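Local coordinates for protein YPM (Yersinia pseudotuberculosis, PDB 1PM4) that acts as a superantigenic mitogen, a bacterial toxin that probably stimulates T cells outside normal antigen recognition, at residues N5-T10 against A102-D107; G32-V37 against L72-Y77; L49-N54 against L82-K87. All blocks are in the same frame, centred on the assembly; numbering follows the deposited sequence. Where two conformers were deposited one is given.

Contact 1 of 3, residues N5-T10 against A102-D107; sequences NIATYT and ATVHDD
V104 and N5 each bury about 80 Å² in this contact, and A102 follows with 66 Å². The V104 backbone N donates to N5 O at 2.8 Å, with an N-H...O angle of 163°. The two side chains then meet: V104 CG2 lies 3.7 Å from N5 ND2. N5 CG stands anti to its own backbone N (chi1 -169°), and this carries the amide over the valine and on toward the turn at D106. N5 ND2 comes within 2.7 Å of D106 O, but the angle is too poor for a hydrogen bond. The other methyl, V104 CG1, packs on A7 CB at 3.8 Å and near Y9 OH. The Y9 hydroxyl itself is hydrogen-bonded to D112.

A102 and A7 form an antiparallel hydrogen-bonded pair. A7 N donates to A102 O, and A102 N donates to A7 O, both at 2.9 Å. I6 and T103 make the adjacent non-hydrogen-bonded pair. On their face of the sheet I6 CD1 touches T103 OG1 at 3.6 Å. That hydroxyl bonds to the backbone N of Y35 on the next strand. A water accepts from N5 N and donates to V104 O, bridging the segments where the regular ladder ends.

The contact closes strand 6-13, an edge strand within this chain, onto strand 96-103 of the jelly roll. Its chemistry is mixed: backbone bonds set the register, V104 gives the apolar grip, and the N5 backbone, helped by one water, extends the pairing past the last bridge.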
loop_
_atom_site.group_PDB
_atom_site.type_symbol
_atom_site.label_atom_id
_atom_site.label_comp_id
_atom_site.label_asym_id
_atom_site.label_seq_id
_atom_site.Cartn_x
_atom_site.Cartn_y
_atom_site.Cartn_z
ATOM N N ASN A 5 19.006 -11.825 -7.137
ATOM C CA ASN A 5 18.705 -13.089 -7.784
ATOM C C ASN A 5 17.247 -13.027 -8.277
ATOM O O ASN A 5 16.360 -13.003 -7.446
ATOM C CB ASN A 5 18.879 -14.214 -6.805
ATOM C CG ASN A 5 18.835 -15.595 -7.460
ATOM O OD1 ASN A 5 18.724 -15.723 -8.680
ATOM N ND2 ASN A 5 18.925 -16.644 -6.638
ATOM N N ILE A 6 17.059 -12.895 -9.580
ATOM C CA ILE A 6 15.728 -12.818 -10.213
ATOM C C ILE A 6 15.562 -14.105 -11.009
ATOM O O ILE A 6 16.445 -14.460 -11.840
ATOM C CB ILE A 6 15.606 -11.569 -11.184
ATOM C CG1 ILE A 6 15.921 -10.232 -10.506
ATOM C CG2 ILE A 6 14.233 -11.456 -11.843
ATOM C CD1 ILE A 6 15.324 -10.023 -9.196
ATOM N N ALA A 7 14.475 -14.826 -10.808
ATOM C CA ALA A 7 14.155 -16.014 -11.606
ATOM C C ALA A 7 13.028 -15.700 -12.532
ATOM O O ALA A 7 12.294 -14.743 -12.276
ATOM C CB ALA A 7 13.693 -17.132 -10.721
ATOM N N THR A 8 12.769 -16.573 -13.497
ATOM C CA THR A 8 11.572 -16.423 -14.326
ATOM C C THR A 8 10.742 -17.682 -14.287
ATOM O O THR A 8 11.231 -18.770 -14.613
ATOM C CB THR A 8 11.960 -16.114 -15.801
ATOM O OG1 THR A 8 12.669 -14.858 -15.858
ATOM C CG2 THR A 8 10.695 -15.971 -16.681
ATOM N N TYR A 9 9.498 -17.549 -13.843
ATOM C CA TYR A 9 8.510 -18.603 -13.870
ATOM C C TYR A 9 7.708 -18.459 -15.137
ATOM O O TYR A 9 7.225 -17.352 -15.432
ATOM C CB TYR A 9 7.581 -18.484 -12.680
ATOM C CG TYR A 9 8.297 -18.656 -11.320
ATOM C CD1 TYR A 9 8.405 -19.887 -10.731
ATOM C CD2 TYR A 9 8.851 -17.579 -10.682
ATOM C CE1 TYR A 9 9.050 -20.015 -9.531
ATOM C CE2 TYR A 9 9.492 -17.674 -9.486
ATOM C CZ TYR A 9 9.624 -18.912 -8.920
ATOM O OH TYR A 9 10.272 -19.103 -7.704
ATOM N N THR A 10 7.508 -19.569 -15.836
ATOM C CA THR A 10 6.755 -19.524 -17.082
ATOM C C THR A 10 5.631 -20.543 -16.976
ATOM O O THR A 10 5.765 -21.617 -16.311
ATOM C CB THR A 10 7.726 -19.753 -18.290
ATOM O OG1 THR A 10 8.710 -18.676 -18.411
ATOM C CG2 THR A 10 6.991 -19.722 -19.606
ATOM N N ALA A 102 10.822 -12.648 -10.985
ATOM C CA ALA A 102 10.753 -12.277 -9.533
ATOM C C ALA A 102 12.006 -12.554 -8.746
ATOM O O ALA A 102 12.688 -13.548 -8.972
ATOM C CB ALA A 102 9.659 -13.078 -8.897
ATOM N N THR A 103 12.253 -11.707 -7.776
ATOM C CA THR A 103 13.279 -11.943 -6.776
ATOM C C THR A 103 13.074 -13.291 -6.135
ATOM O O THR A 103 11.983 -13.601 -5.758
ATOM C CB THR A 103 13.160 -10.902 -5.659
ATOM O OG1 THR A 103 13.326 -9.622 -6.199
ATOM C CG2 THR A 103 14.362 -11.058 -4.702
ATOM N N VAL A 104 14.104 -14.118 -6.115
ATOM C CA VAL A 104 14.043 -15.332 -5.332
ATOM C C VAL A 104 15.181 -15.376 -4.338
ATOM O O VAL A 104 16.221 -14.770 -4.523
ATOM C CB VAL A 104 14.054 -16.597 -6.168
ATOM C CG1 VAL A 104 12.824 -16.637 -7.055
ATOM C CG2 VAL A 104 15.277 -16.693 -7.017
ATOM N N HIS A 105 14.974 -16.142 -3.285
ATOM C CA HIS A 105 16.039 -16.250 -2.316
ATOM C C HIS A 105 16.857 -17.492 -2.514
ATOM O O HIS A 105 18.065 -17.465 -2.329
ATOM C CB HIS A 105 15.520 -16.096 -0.898
ATOM C CG HIS A 105 15.822 -14.747 -0.341
ATOM N ND1 HIS A 105 14.968 -13.683 -0.514
ATOM C CD2 HIS A 105 16.916 -14.256 0.288
ATOM C CE1 HIS A 105 15.495 -12.602 0.020
ATOM N NE2 HIS A 105 16.682 -12.920 0.513
ATOM N N ASP A 106 16.236 -18.591 -2.912
ATOM C CA ASP A 106 17.057 -19.764 -3.211
ATOM C C ASP A 106 17.366 -19.765 -4.716
ATOM O O ASP A 106 17.936 -18.784 -5.247
ATOM C CB ASP A 106 16.407 -21.067 -2.670
ATOM C CG ASP A 106 17.057 -21.568 -1.349
ATOM O OD1 ASP A 106 18.235 -21.248 -1.063
ATOM O OD2 ASP A 106 16.437 -22.297 -0.538
ATOM N N ASP A 107 17.106 -20.887 -5.361
ATOM C CA ASP A 107 16.852 -20.945 -6.766
ATOM C C ASP A 107 15.389 -21.361 -6.945
ATOM O O ASP A 107 14.776 -21.998 -6.060
ATOM C CB ASP A 107 17.726 -22.004 -7.397
ATOM C CG ASP A 107 19.183 -21.715 -7.211
ATOM O OD1 ASP A 107 19.653 -21.755 -6.044
ATOM O OD2 ASP A 107 19.896 -21.384 -8.172
HETATM O O HOH W 1 17.390 -12.356 -4.316
#

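Contact 2 of 3, residues G32-V37 against L72-Y77; sequences GELYAV and LKYEDY
K73 reaches across the non-hydrogen-bonded pair it forms with Y35 and passes between two side chains of strand 32-39. K73 CG meets the edge of the Y35 ring, near the ring plane, 4.1 Å from Y35 CD1. K73 CD lies 3.5 Å from E33 OE1. K73 CG is anti to the carbonyl carbon (chi1 -58°) and the rest of the chain is extended, which lifts NZ past the glutamate. E33 OE1 and K73 NZ are 4.5 Å apart, too far for a salt bridge; a water donates to the first and accepts from the second.

On the other face L34 and Y74 run alongside each other in the same direction. L34 CD1 sits at the edge of the Y74 ring, 4.2 Å from Y74 CD2. At the far end Y77 CE1 lies 3.6 Å from G32 CA. Y77 OH donates to E75 OE1 from above the carboxylate plane.

Six backbone hydrogen bonds join the strands as a regular antiparallel ladder. Strand 32-39 has strand 96-103 on its other side. L34, A36, L72 and Y74 face strands 47-54 and 84-90 of the second sheet. Y77 pairs with a strand of a neighbouring subunit, continuing the sheet.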
loop_
_atom_site.group_PDB
_atom_site.type_symbol
_atom_site.label_atom_id
_atom_site.label_comp_id
_atom_site.label_asym_id
_atom_site.label_seq_id
_atom_site.Cartn_x
_atom_site.Cartn_y
_atom_site.Cartn_z
ATOM N N GLY A 32 15.727 -6.187 1.993
ATOM C CA GLY A 32 16.008 -5.483 0.755
ATOM C C GLY A 32 14.778 -5.431 -0.118
ATOM O O GLY A 32 13.662 -5.460 0.403
ATOM N N GLU A 33 14.963 -5.331 -1.422
ATOM C CA GLU A 33 13.851 -5.102 -2.301
ATOM C C GLU A 33 13.342 -6.455 -2.863
ATOM O O GLU A 33 14.096 -7.339 -3.265
ATOM C CB GLU A 33 14.228 -4.138 -3.447
ATOM C CG GLU A 33 13.226 -3.986 -4.621
ATOM C CD GLU A 33 13.826 -3.260 -5.846
ATOM O OE1 GLU A 33 14.103 -2.048 -5.725
ATOM O OE2 GLU A 33 14.037 -3.879 -6.930
ATOM N N LEU A 34 12.050 -6.574 -2.895
ATOM C CA LEU A 34 11.383 -7.620 -3.612
ATOM C C LEU A 34 10.990 -6.949 -4.911
ATOM O O LEU A 34 10.529 -5.810 -4.893
ATOM C CB LEU A 34 10.157 -8.040 -2.846
ATOM C CG LEU A 34 10.321 -8.940 -1.654
ATOM C CD1 LEU A 34 8.946 -9.220 -1.050
ATOM C CD2 LEU A 34 10.999 -10.252 -2.072
ATOM N N TYR A 35 11.169 -7.636 -6.027
ATOM C CA TYR A 35 10.832 -7.114 -7.361
ATOM C C TYR A 35 10.133 -8.224 -8.093
ATOM O O TYR A 35 10.499 -9.392 -7.969
ATOM C CB TYR A 35 12.101 -6.697 -8.081
ATOM C CG TYR A 35 11.970 -6.547 -9.552
ATOM C CD1 TYR A 35 11.746 -5.326 -10.095
ATOM C CD2 TYR A 35 12.063 -7.641 -10.408
ATOM C CE1 TYR A 35 11.616 -5.167 -11.458
ATOM C CE2 TYR A 35 11.911 -7.496 -11.759
ATOM C CZ TYR A 35 11.688 -6.266 -12.278
ATOM O OH TYR A 35 11.550 -6.024 -13.633
ATOM N N ALA A 36 9.109 -7.878 -8.857
ATOM C CA ALA A 36 8.544 -8.828 -9.799
ATOM C C ALA A 36 7.878 -8.060 -10.903
ATOM O O ALA A 36 7.494 -6.930 -10.735
ATOM C CB ALA A 36 7.540 -9.794 -9.147
ATOM N N VAL A 37 7.823 -8.680 -12.064
ATOM C CA VAL A 37 7.035 -8.116 -13.217
ATOM C C VAL A 37 6.436 -9.286 -13.942
ATOM O O VAL A 37 7.099 -10.309 -14.148
ATOM C CB VAL A 37 7.860 -7.231 -14.166
ATOM C CG1 VAL A 37 9.007 -8.010 -14.778
ATOM C CG2 VAL A 37 6.956 -6.540 -15.153
ATOM N N LEU A 72 6.547 -4.328 -9.817
ATOM C CA LEU A 72 6.156 -4.186 -8.449
ATOM C C LEU A 72 7.445 -4.261 -7.658
ATOM O O LEU A 72 8.174 -5.259 -7.764
ATOM C CB LEU A 72 5.287 -5.345 -8.078
ATOM C CG LEU A 72 4.402 -5.317 -6.874
ATOM C CD1 LEU A 72 3.172 -6.229 -7.164
ATOM C CD2 LEU A 72 5.164 -5.702 -5.599
ATOM N N LYS A 73 7.715 -3.228 -6.885
ATOM C CA LYS A 73 8.885 -3.197 -5.991
ATOM C C LYS A 73 8.425 -2.893 -4.601
ATOM O O LYS A 73 7.514 -2.064 -4.428
ATOM C CB LYS A 73 9.848 -2.104 -6.410
ATOM C CG LYS A 73 10.352 -2.220 -7.798
ATOM C CD LYS A 73 11.556 -1.350 -8.021
ATOM C CE LYS A 73 11.879 -1.245 -9.485
ATOM N NZ LYS A 73 12.992 -0.359 -9.750
ATOM N N TYR A 74 9.072 -3.532 -3.624
ATOM C CA TYR A 74 8.720 -3.379 -2.209
ATOM C C TYR A 74 9.912 -3.682 -1.303
ATOM O O TYR A 74 10.521 -4.710 -1.411
ATOM C CB TYR A 74 7.555 -4.319 -1.865
ATOM C CG TYR A 74 7.257 -4.439 -0.392
ATOM C CD1 TYR A 74 6.483 -3.525 0.259
ATOM C CD2 TYR A 74 7.807 -5.470 0.318
ATOM C CE1 TYR A 74 6.277 -3.654 1.636
ATOM C CE2 TYR A 74 7.600 -5.612 1.663
ATOM C CZ TYR A 74 6.858 -4.711 2.310
ATOM O OH TYR A 74 6.675 -4.964 3.677
ATOM N N GLU A 75 10.236 -2.783 -0.379
ATOM C CA GLU A 75 11.377 -2.954 0.481
ATOM C C GLU A 75 10.926 -3.363 1.822
ATOM O O GLU A 75 10.098 -2.698 2.389
ATOM C CB GLU A 75 12.161 -1.620 0.703
ATOM C CG GLU A 75 12.622 -0.944 -0.516
ATOM C CD GLU A 75 13.722 0.063 -0.306
ATOM O OE1 GLU A 75 14.109 0.348 0.801
ATOM O OE2 GLU A 75 14.095 0.549 -1.315
ATOM N N ASP A 76 11.569 -4.400 2.347
ATOM C CA ASP A 76 11.335 -4.990 3.641
ATOM C C ASP A 76 12.679 -5.144 4.340
ATOM O O ASP A 76 13.597 -5.695 3.737
ATOM C CB ASP A 76 10.774 -6.411 3.375
ATOM C CG ASP A 76 10.188 -7.012 4.565
ATOM O OD1 ASP A 76 10.975 -7.366 5.460
ATOM O OD2 ASP A 76 8.947 -7.134 4.697
ATOM N N TYR A 77 12.792 -4.704 5.600
ATOM C CA TYR A 77 14.034 -4.867 6.384
ATOM C C TYR A 77 13.744 -5.527 7.724
ATOM O O TYR A 77 14.444 -5.309 8.729
ATOM C CB TYR A 77 14.702 -3.514 6.610
ATOM C CG TYR A 77 15.034 -2.903 5.298
ATOM C CD1 TYR A 77 16.071 -3.398 4.569
ATOM C CD2 TYR A 77 14.225 -1.931 4.729
ATOM C CE1 TYR A 77 16.368 -2.926 3.331
ATOM C CE2 TYR A 77 14.521 -1.427 3.502
ATOM C CZ TYR A 77 15.599 -1.927 2.806
ATOM O OH TYR A 77 15.929 -1.490 1.555
HETATM O O HOH W 2 14.632 -0.355 -7.811
#

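Contact 3 of 3, residues L49-N54 against L82-K87; sequences LILLRN and LSWIWK
L51 CD1 sits over one face of the W86 indole. L51 CD1 is 4.0 Å from the centroid of the W86 six-membered ring and 18° off the normal, a CH-pi contact. L51 CG is anti to the backbone N (chi1 175°), and CD1 thereby also reaches W84 CB at 3.8 Å. W84 CD1 lies over the same face of W86, offset toward the rim. L49 CD1 packs on W86 CB at 4.0 Å. On the opposite face of the sheet L52 CD1 touches I85 CG2 at 3.9 Å.

Four backbone hydrogen bonds join these strands, two in the I50-K87 pair and two in the L52-I85 pair. This is the central pairing of one sheet of the jelly-roll sandwich, with strands 18-23 and 59-67 outside it. L49, L51, W84 and W86 face strands 32-39 and 72-78 of the other sheet, so L49, L51 and both indoles lie between the two sheets.

Polarity rises toward R53. Its extended chain runs beside W84, and the guanidinium and indole planes are 81° apart. R53 NH2 lies 3.6 Å from W84 CE3. R53 NH1 donates to L82 O at 3.1 Å; the acceptor is near the guanidinium plane, but the donor stands above the carbonyl plane. A water bonds to L82 N and weakly to R53 NH2. R53 NE makes a salt bridge to D76, which probably balances this buried charge. Beyond it, L82 CD1 covers N54 O, a buried oxygen with no partner in the model. At the other end K87 NZ forms a salt bridge with E75 of a neighbouring subunit.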
loop_
_atom_site.group_PDB
_atom_site.type_symbol
_atom_site.label_atom_id
_atom_site.label_comp_id
_atom_site.label_asym_id
_atom_site.label_seq_id
_atom_site.Cartn_x
_atom_site.Cartn_y
_atom_site.Cartn_z
ATOM N N LEU A 49 -1.121 -8.603 -11.122
ATOM C CA LEU A 49 -0.172 -9.188 -10.185
ATOM C C LEU A 49 -0.360 -8.555 -8.805
ATOM O O LEU A 49 -0.284 -7.323 -8.656
ATOM C CB LEU A 49 1.224 -8.859 -10.659
ATOM C CG LEU A 49 2.357 -9.375 -9.790
ATOM C CD1 LEU A 49 2.436 -10.903 -9.720
ATOM C CD2 LEU A 49 3.747 -8.856 -10.259
ATOM N N ILE A 50 -0.539 -9.404 -7.817
ATOM C CA ILE A 50 -0.759 -8.956 -6.453
ATOM C C ILE A 50 0.316 -9.573 -5.573
ATOM O O ILE A 50 0.568 -10.770 -5.632
ATOM C CB ILE A 50 -2.133 -9.378 -5.953
ATOM C CG1 ILE A 50 -3.214 -8.904 -6.896
ATOM C CG2 ILE A 50 -2.363 -8.817 -4.550
ATOM C CD1 ILE A 50 -4.576 -9.581 -6.626
ATOM N N LEU A 51 1.015 -8.733 -4.803
ATOM C CA LEU A 51 1.939 -9.155 -3.772
ATOM C C LEU A 51 1.225 -9.300 -2.444
ATOM O O LEU A 51 0.590 -8.343 -1.938
ATOM C CB LEU A 51 3.116 -8.144 -3.673
ATOM C CG LEU A 51 4.103 -8.425 -2.507
ATOM C CD1 LEU A 51 4.753 -9.865 -2.495
ATOM C CD2 LEU A 51 5.140 -7.372 -2.455
ATOM N N LEU A 52 1.248 -10.528 -1.913
ATOM C CA LEU A 52 0.727 -10.785 -0.592
ATOM C C LEU A 52 1.853 -11.100 0.384
ATOM O O LEU A 52 2.858 -11.756 0.015
ATOM C CB LEU A 52 -0.237 -11.914 -0.655
ATOM C CG LEU A 52 -1.320 -11.846 -1.759
ATOM C CD1 LEU A 52 -1.746 -13.262 -1.983
ATOM C CD2 LEU A 52 -2.392 -11.051 -1.278
ATOM N N ARG A 53 1.664 -10.679 1.628
ATOM C CA ARG A 53 2.570 -11.031 2.721
ATOM C C ARG A 53 1.856 -11.762 3.831
ATOM O O ARG A 53 0.701 -11.481 4.103
ATOM C CB ARG A 53 3.315 -9.796 3.260
ATOM C CG ARG A 53 4.839 -10.108 3.309
ATOM C CD ARG A 53 5.818 -9.012 3.821
ATOM N NE ARG A 53 7.244 -9.186 3.439
ATOM C CZ ARG A 53 7.894 -10.354 3.342
ATOM N NH1 ARG A 53 7.295 -11.509 3.566
ATOM N NH2 ARG A 53 9.171 -10.370 2.995
ATOM N N ASN A 54 2.542 -12.692 4.491
ATOM C CA ASN A 54 1.986 -13.311 5.674
ATOM C C ASN A 54 2.259 -12.360 6.848
ATOM O O ASN A 54 3.389 -12.016 7.144
ATOM C CB ASN A 54 2.565 -14.695 5.937
ATOM C CG ASN A 54 1.619 -15.582 6.778
ATOM O OD1 ASN A 54 1.582 -16.828 6.643
ATOM N ND2 ASN A 54 0.836 -14.928 7.644
ATOM N N LEU A 82 9.963 -13.679 6.499
ATOM C CA LEU A 82 8.588 -13.911 6.156
ATOM C C LEU A 82 8.484 -14.245 4.696
ATOM O O LEU A 82 9.302 -13.823 3.870
ATOM C CB LEU A 82 7.738 -12.688 6.465
ATOM C CG LEU A 82 7.347 -12.486 7.940
ATOM C CD1 LEU A 82 6.430 -11.277 7.993
ATOM C CD2 LEU A 82 6.651 -13.714 8.512
ATOM N N SER A 83 7.460 -15.013 4.390
ATOM C CA SER A 83 7.277 -15.460 3.036
ATOM C C SER A 83 6.333 -14.516 2.358
ATOM O O SER A 83 5.607 -13.706 2.967
ATOM C CB SER A 83 6.832 -16.932 2.962
ATOM O OG SER A 83 5.628 -17.108 3.632
ATOM N N TRP A 84 6.344 -14.607 1.045
ATOM C CA TRP A 84 5.490 -13.740 0.256
ATOM C C TRP A 84 4.874 -14.614 -0.797
ATOM O O TRP A 84 5.419 -15.673 -1.120
ATOM C CB TRP A 84 6.321 -12.614 -0.367
ATOM C CG TRP A 84 7.438 -12.990 -1.195
ATOM C CD1 TRP A 84 7.401 -13.301 -2.499
ATOM C CD2 TRP A 84 8.842 -13.036 -0.805
ATOM N NE1 TRP A 84 8.661 -13.552 -2.966
ATOM C CE2 TRP A 84 9.576 -13.403 -1.951
ATOM C CE3 TRP A 84 9.531 -12.783 0.391
ATOM C CZ2 TRP A 84 10.995 -13.571 -1.951
ATOM C CZ3 TRP A 84 10.942 -12.931 0.416
ATOM C CH2 TRP A 84 11.655 -13.319 -0.757
ATOM N N ILE A 85 3.767 -14.150 -1.345
ATOM C CA ILE A 85 3.129 -14.746 -2.521
ATOM C C ILE A 85 2.866 -13.715 -3.584
ATOM O O ILE A 85 2.356 -12.582 -3.336
ATOM C CB ILE A 85 1.829 -15.403 -2.117
ATOM C CG1 ILE A 85 2.139 -16.681 -1.367
ATOM C CG2 ILE A 85 0.876 -15.740 -3.353
ATOM C CD1 ILE A 85 0.873 -17.187 -0.714
ATOM N N TRP A 86 3.223 -14.097 -4.797
ATOM C CA TRP A 86 2.816 -13.423 -5.997
ATOM C C TRP A 86 1.537 -14.109 -6.527
ATOM O O TRP A 86 1.580 -15.276 -6.879
ATOM C CB TRP A 86 3.896 -13.585 -7.060
ATOM C CG TRP A 86 5.225 -13.082 -6.604
ATOM C CD1 TRP A 86 6.338 -13.862 -6.437
ATOM C CD2 TRP A 86 5.652 -11.720 -6.433
ATOM N NE1 TRP A 86 7.380 -13.090 -6.012
ATOM C CE2 TRP A 86 7.034 -11.773 -6.030
ATOM C CE3 TRP A 86 5.033 -10.492 -6.467
ATOM C CZ2 TRP A 86 7.755 -10.673 -5.723
ATOM C CZ3 TRP A 86 5.781 -9.347 -6.112
ATOM C CH2 TRP A 86 7.151 -9.455 -5.776
ATOM N N LYS A 87 0.425 -13.393 -6.539
ATOM C CA LYS A 87 -0.786 -13.913 -7.132
ATOM C C LYS A 87 -1.022 -13.301 -8.508
ATOM O O LYS A 87 -1.060 -12.079 -8.640
ATOM C CB LYS A 87 -1.966 -13.561 -6.230
ATOM C CG LYS A 87 -3.283 -13.945 -6.756
ATOM C CD LYS A 87 -4.394 -13.867 -5.689
ATOM C CE LYS A 87 -5.675 -14.278 -6.231
ATOM N NZ LYS A 87 -6.897 -14.004 -5.299
HETATM O O HOH W 3 11.624 -11.933 4.461
#

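In the fold
The three contacts span both sheets of the jelly roll. Contacts 1 and 2 share the sheet ordered 6-13, 96-103, 32-39, 72-78; their centres are about 12 Å apart. Contact 3 lies in the other sheet, with its centre about 11 Å from that of contact 2 and 14 Å from that of contact 1. Along the chain, contacts 2 and 3 are nested inside the loop closed by contact 1, and their segments alternate. The chain thus crosses repeatedly between the sheets. Packing of L34 on W84, A36 on W86, L72 on L51 and A102 on W86 joins the sheets. All three contacts thus meet between the sheets, and residues far apart in sequence hold the sandwich together.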